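Local coordinates for protein metallo-carboxypeptidase (Pseudomonas aeruginosa, PDB 4A39) that probably acts as a zinc-dependent carboxypeptidase of the M14 family, removing residues from the C-terminal end of peptide substrates, at residues A284-L296 and C333-T346. Sequence-based numbering, arbitrary orientation.
Sequences AGCEGNPGYTPRL and CNFVGQTYDCLAFT. With GEM ((2-guanidinoethylmercapto)succinic acid), chain D.
Cys-286 packs its sulfur between the start of helix 332-340 and strand 343-350: with chi1 at -61°, SG stays beside its own backbone N, where it lies 3.7 Å from Cys-333 SG and 3.8 Å from Ala-344 CB, a thiol pair in van der Waals contact rather than a disulfide. Beside it the amides of Asn-289 and Asn-334 meet with their planes 66° apart, ND2 of the former 2.9 Å from OD1 of the latter. Two waters join the Asn-334 amide to the backbone: one donates to both OD1 and Gly-285 O, the other accepts from ND2 at 2.8 Å and donates to Gly-285 O.

At the far end Arg-295, extended from CG to NE, hydrogen-bonds through NH1 to Asp-341 O (3.1 Å) from above the carbonyl plane, and forms a salt bridge with Asp-341 OD1 (3.3 Å); its NH2 is bonded to Leu-387 O. Leu-296 CD2 rests on the Cys-342 backbone.

Thr-346 lines the inhibitor pocket, CG2 and OG1 against ligand C6, with His-273 adjoining. Its antiparallel hydrogen-bonded pair with Ala-284 joins strand 343-350 to strand 282-284, outermost in the seven-stranded sheet, while helix 294-308 covers Leu-343 and Phe-345.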
loop_
_atom_site.group_PDB
_atom_site.type_symbol
_atom_site.label_atom_id
_atom_site.label_comp_id
_atom_site.label_asym_id
_atom_site.label_seq_id
_atom_site.Cartn_x
_atom_site.Cartn_y
_atom_site.Cartn_z
ATOM N N ALA A 284 -10.491 7.625 3.101
ATOM C CA ALA A 284 -11.897 7.247 3.220
ATOM C C ALA A 284 -12.186 7.042 4.707
ATOM O O ALA A 284 -11.500 6.258 5.367
ATOM C CB ALA A 284 -12.168 5.961 2.447
ATOM N N GLY A 285 -13.199 7.740 5.222
ATOM C CA GLY A 285 -13.539 7.650 6.634
ATOM C C GLY A 285 -14.622 6.662 7.038
ATOM O O GLY A 285 -14.977 5.768 6.272
ATOM N N CYS A 286 -15.157 6.840 8.245
ATOM C CA CYS A 286 -16.185 5.949 8.794
ATOM C C CYS A 286 -17.581 6.559 8.884
ATOM O O CYS A 286 -18.373 6.141 9.731
ATOM C CB CYS A 286 -15.792 5.499 10.208
ATOM S SG CYS A 286 -14.248 4.583 10.353
ATOM N N GLU A 287 -17.899 7.523 8.025
ATOM C CA GLU A 287 -19.206 8.168 8.102
ATOM C C GLU A 287 -20.413 7.244 7.955
ATOM O O GLU A 287 -21.530 7.625 8.313
ATOM C CB GLU A 287 -19.299 9.329 7.099
ATOM C CG GLU A 287 -19.404 8.962 5.622
ATOM C CD GLU A 287 -18.115 8.424 5.030
ATOM O OE1 GLU A 287 -17.018 8.771 5.526
ATOM O OE2 GLU A 287 -18.202 7.666 4.048
ATOM N N GLY A 288 -20.191 6.035 7.443
ATOM C CA GLY A 288 -21.280 5.083 7.281
ATOM C C GLY A 288 -21.490 4.168 8.483
ATOM O O GLY A 288 -22.428 3.368 8.508
ATOM N N ASN A 289 -20.616 4.278 9.479
ATOM C CA ASN A 289 -20.715 3.451 10.683
ATOM C C ASN A 289 -21.930 3.784 11.541
ATOM O O ASN A 289 -22.235 4.949 11.773
ATOM C CB ASN A 289 -19.473 3.626 11.567
ATOM C CG ASN A 289 -18.296 2.774 11.124
ATOM O OD1 ASN A 289 -17.233 2.796 11.760
ATOM N ND2 ASN A 289 -18.471 2.026 10.042
ATOM N N PRO A 290 -22.649 2.757 12.015
ATOM C CA PRO A 290 -23.807 3.047 12.860
ATOM C C PRO A 290 -23.285 3.749 14.120
ATOM O O PRO A 290 -23.976 4.560 14.739
ATOM C CB PRO A 290 -24.362 1.660 13.158
ATOM C CG PRO A 290 -24.075 0.918 11.888
ATOM C CD PRO A 290 -22.648 1.346 11.588
ATOM N N GLY A 291 -22.040 3.440 14.474
ATOM C CA GLY A 291 -21.429 4.037 15.650
ATOM C C GLY A 291 -20.772 5.386 15.412
ATOM O O GLY A 291 -20.146 5.937 16.317
ATOM N N TYR A 292 -20.906 5.922 14.203
ATOM C CA TYR A 292 -20.321 7.217 13.865
ATOM C C TYR A 292 -20.901 8.270 14.813
ATOM O O TYR A 292 -22.080 8.205 15.175
ATOM C CB TYR A 292 -20.650 7.564 12.411
ATOM C CG TYR A 292 -19.796 8.643 11.775
ATOM C CD1 TYR A 292 -18.402 8.531 11.723
ATOM C CD2 TYR A 292 -20.389 9.737 11.151
ATOM C CE1 TYR A 292 -17.628 9.480 11.053
ATOM C CE2 TYR A 292 -19.628 10.686 10.483
ATOM C CZ TYR A 292 -18.251 10.552 10.431
ATOM O OH TYR A 292 -17.518 11.473 9.714
ATOM N N THR A 293 -20.070 9.229 15.217
ATOM C CA THR A 293 -20.489 10.283 16.141
ATOM C C THR A 293 -19.992 11.652 15.688
ATOM O O THR A 293 -19.089 11.752 14.860
ATOM C CB THR A 293 -19.899 10.059 17.538
ATOM O OG1 THR A 293 -18.473 10.206 17.468
ATOM C CG2 THR A 293 -20.239 8.666 18.057
ATOM N N PRO A 294 -20.578 12.731 16.233
ATOM C CA PRO A 294 -20.130 14.072 15.844
ATOM C C PRO A 294 -18.650 14.246 16.200
ATOM O O PRO A 294 -17.913 14.958 15.517
ATOM C CB PRO A 294 -21.039 14.985 16.660
ATOM C CG PRO A 294 -22.314 14.194 16.739
ATOM C CD PRO A 294 -21.805 12.802 17.047
ATOM N N ARG A 295 -18.221 13.589 17.274
ATOM C CA ARG A 295 -16.829 13.660 17.704
ATOM C C ARG A 295 -15.913 13.138 16.606
ATOM O O ARG A 295 -14.908 13.766 16.265
ATOM C CB ARG A 295 -16.618 12.830 18.978
ATOM C CG ARG A 295 -15.160 12.463 19.236
ATOM C CD ARG A 295 -14.983 11.643 20.512
ATOM N NE ARG A 295 -13.658 11.028 20.556
ATOM C CZ ARG A 295 -13.380 9.814 20.089
ATOM N NH1 ARG A 295 -14.340 9.070 19.554
ATOM N NH2 ARG A 295 -12.137 9.354 20.135
ATOM N N LEU A 296 -16.267 11.981 16.061
ATOM C CA LEU A 296 -15.476 11.370 15.003
ATOM C C LEU A 296 -15.577 12.156 13.697
ATOM O O LEU A 296 -14.608 12.238 12.941
ATOM C CB LEU A 296 -15.910 9.915 14.802
ATOM C CG LEU A 296 -15.535 8.990 15.969
ATOM C CD1 LEU A 296 -16.105 7.605 15.741
ATOM C CD2 LEU A 296 -14.016 8.928 16.100
ATOM N N CYS A 333 -11.052 -0.425 8.290
ATOM C CA CYS A 333 -11.286 0.947 8.733
ATOM C C CYS A 333 -12.567 1.060 9.545
ATOM O O CYS A 333 -12.566 1.556 10.670
ATOM C CB CYS A 333 -11.361 1.890 7.530
ATOM S SG CYS A 333 -11.644 3.609 7.978
ATOM N N ASN A 334 -13.663 0.587 8.972
ATOM C CA ASN A 334 -14.950 0.650 9.640
ATOM C C ASN A 334 -15.048 -0.230 10.882
ATOM O O ASN A 334 -15.549 0.210 11.920
ATOM C CB ASN A 334 -16.039 0.298 8.637
ATOM C CG ASN A 334 -16.143 1.330 7.534
ATOM O OD1 ASN A 334 -16.734 2.394 7.721
ATOM N ND2 ASN A 334 -15.542 1.037 6.387
ATOM N N PHE A 335 -14.564 -1.463 10.784
ATOM C CA PHE A 335 -14.622 -2.377 11.919
ATOM C C PHE A 335 -13.843 -1.874 13.124
ATOM O O PHE A 335 -14.361 -1.861 14.239
ATOM C CB PHE A 335 -14.100 -3.765 11.530
ATOM C CG PHE A 335 -14.088 -4.743 12.672
ATOM C CD1 PHE A 335 -12.980 -4.844 13.508
ATOM C CD2 PHE A 335 -15.203 -5.534 12.937
ATOM C CE1 PHE A 335 -12.981 -5.719 14.597
ATOM C CE2 PHE A 335 -15.214 -6.413 14.024
ATOM C CZ PHE A 335 -14.100 -6.502 14.853
ATOM N N VAL A 336 -12.592 -1.479 12.907
ATOM C CA VAL A 336 -11.756 -0.998 14.001
ATOM C C VAL A 336 -12.305 0.312 14.549
ATOM O O VAL A 336 -12.421 0.494 15.764
ATOM C CB VAL A 336 -10.293 -0.794 13.534
ATOM C CG1 VAL A 336 -9.432 -0.291 14.687
ATOM C CG2 VAL A 336 -9.736 -2.109 13.008
ATOM N N GLY A 337 -12.656 1.219 13.644
ATOM C CA GLY A 337 -13.192 2.501 14.058
ATOM C C GLY A 337 -14.394 2.376 14.975
ATOM O O GLY A 337 -14.508 3.106 15.961
ATOM N N GLN A 338 -15.293 1.453 14.654
ATOM C CA GLN A 338 -16.493 1.264 15.460
ATOM C C GLN A 338 -16.243 0.451 16.720
ATOM O O GLN A 338 -16.756 0.777 17.788
ATOM C CB GLN A 338 -17.588 0.591 14.633
ATOM C CG GLN A 338 -18.915 0.486 15.370
ATOM C CD GLN A 338 -20.056 0.145 14.443
ATOM O OE1 GLN A 338 -20.410 -1.023 14.271
ATOM N NE2 GLN A 338 -20.626 1.163 13.818
ATOM N N THR A 339 -15.450 -0.605 16.600
ATOM C CA THR A 339 -15.170 -1.459 17.746
ATOM C C THR A 339 -14.435 -0.715 18.848
ATOM O O THR A 339 -14.671 -0.957 20.036
ATOM C CB THR A 339 -14.340 -2.690 17.324
ATOM O OG1 THR A 339 -15.077 -3.448 16.357
ATOM C CG2 THR A 339 -14.042 -3.579 18.527
ATOM N N TYR A 340 -13.566 0.213 18.457
ATOM C CA TYR A 340 -12.780 0.969 19.425
ATOM C C TYR A 340 -13.143 2.446 19.552
ATOM O O TYR A 340 -12.534 3.168 20.349
ATOM C CB TYR A 340 -11.293 0.796 19.097
ATOM C CG TYR A 340 -10.857 -0.643 19.250
ATOM C CD1 TYR A 340 -10.588 -1.176 20.509
ATOM C CD2 TYR A 340 -10.810 -1.497 18.149
ATOM C CE1 TYR A 340 -10.290 -2.526 20.672
ATOM C CE2 TYR A 340 -10.513 -2.854 18.300
ATOM C CZ TYR A 340 -10.257 -3.358 19.563
ATOM O OH TYR A 340 -9.984 -4.697 19.727
ATOM N N ASP A 341 -14.148 2.879 18.791
ATOM C CA ASP A 341 -14.612 4.268 18.817
ATOM C C ASP A 341 -13.434 5.225 18.632
ATOM O O ASP A 341 -13.263 6.179 19.393
ATOM C CB ASP A 341 -15.312 4.558 20.150
ATOM C CG ASP A 341 -15.973 5.926 20.184
ATOM O OD1 ASP A 341 -16.356 6.436 19.108
ATOM O OD2 ASP A 341 -16.117 6.483 21.296
ATOM N N CYS A 342 -12.631 4.976 17.601
ATOM C CA CYS A 342 -11.460 5.806 17.348
ATOM C C CYS A 342 -11.457 6.378 15.946
ATOM O O CYS A 342 -12.169 5.900 15.064
ATOM C CB CYS A 342 -10.182 4.979 17.524
ATOM S SG CYS A 342 -10.007 3.629 16.311
ATOM N N LEU A 343 -10.644 7.409 15.752
ATOM C CA LEU A 343 -10.495 8.017 14.439
ATOM C C LEU A 343 -9.892 6.912 13.579
ATOM O O LEU A 343 -8.917 6.267 13.982
ATOM C CB LEU A 343 -9.541 9.212 14.516
ATOM C CG LEU A 343 -9.161 9.877 13.189
ATOM C CD1 LEU A 343 -10.416 10.385 12.490
ATOM C CD2 LEU A 343 -8.201 11.027 13.451
ATOM N N ALA A 344 -10.476 6.680 12.408
ATOM C CA ALA A 344 -9.999 5.627 11.520
ATOM C C ALA A 344 -10.168 6.007 10.061
ATOM O O ALA A 344 -11.215 6.512 9.660
ATOM C CB ALA A 344 -10.754 4.330 11.798
ATOM N N PHE A 345 -9.139 5.731 9.268
ATOM C CA PHE A 345 -9.150 6.037 7.843
ATOM C C PHE A 345 -8.490 4.953 7.011
ATOM O O PHE A 345 -7.612 4.223 7.485
ATOM C CB PHE A 345 -8.341 7.301 7.533
ATOM C CG PHE A 345 -9.045 8.597 7.806
ATOM C CD1 PHE A 345 -10.148 8.982 7.054
ATOM C CD2 PHE A 345 -8.541 9.478 8.759
ATOM C CE1 PHE A 345 -10.735 10.231 7.240
ATOM C CE2 PHE A 345 -9.123 10.727 8.953
ATOM C CZ PHE A 345 -10.219 11.103 8.192
ATOM N N THR A 346 -8.919 4.869 5.759
ATOM C CA THR A 346 -8.293 3.982 4.801
ATOM C C THR A 346 -7.535 5.046 4.008
ATOM O O THR A 346 -8.163 5.961 3.474
ATOM C CB THR A 346 -9.311 3.309 3.862
ATOM O OG1 THR A 346 -10.131 2.400 4.613
ATOM C CG2 THR A 346 -8.586 2.546 2.770
HETATM C C8 GEM D . -10.855 -0.497 -0.292
HETATM S S7 GEM D . -9.982 -0.014 1.242
HETATM C C6 GEM D . -11.207 1.128 1.979
HETATM C C5 GEM D . -12.086 1.864 0.964
HETATM N N3 GEM D . -13.042 0.937 0.343
HETATM C C1 GEM D . -14.347 1.101 0.559
HETATM N N4 GEM D . -14.763 2.092 1.342
HETATM N N2 GEM D . -15.232 0.277 0.007
HETATM C C9 GEM D . -11.066 -2.011 -0.365
HETATM O O14 GEM D . -10.734 -2.694 0.630
HETATM O O15 GEM D . -11.558 -2.456 -1.422
HETATM C C10 GEM D . -10.107 0.005 -1.528
HETATM C C11 GEM D . -8.705 -0.601 -1.634
HETATM O O12 GEM D . -7.746 0.189 -1.785
HETATM O O13 GEM D . -8.624 -1.845 -1.578
HETATM O O HOH W 1 -17.999 4.505 6.127
HETATM O O HOH W 2 -14.415 3.197 5.029
HETATM O O HOH W 3 -17.771 4.971 17.071
HETATM O O HOH W 4 -17.241 9.029 19.570
#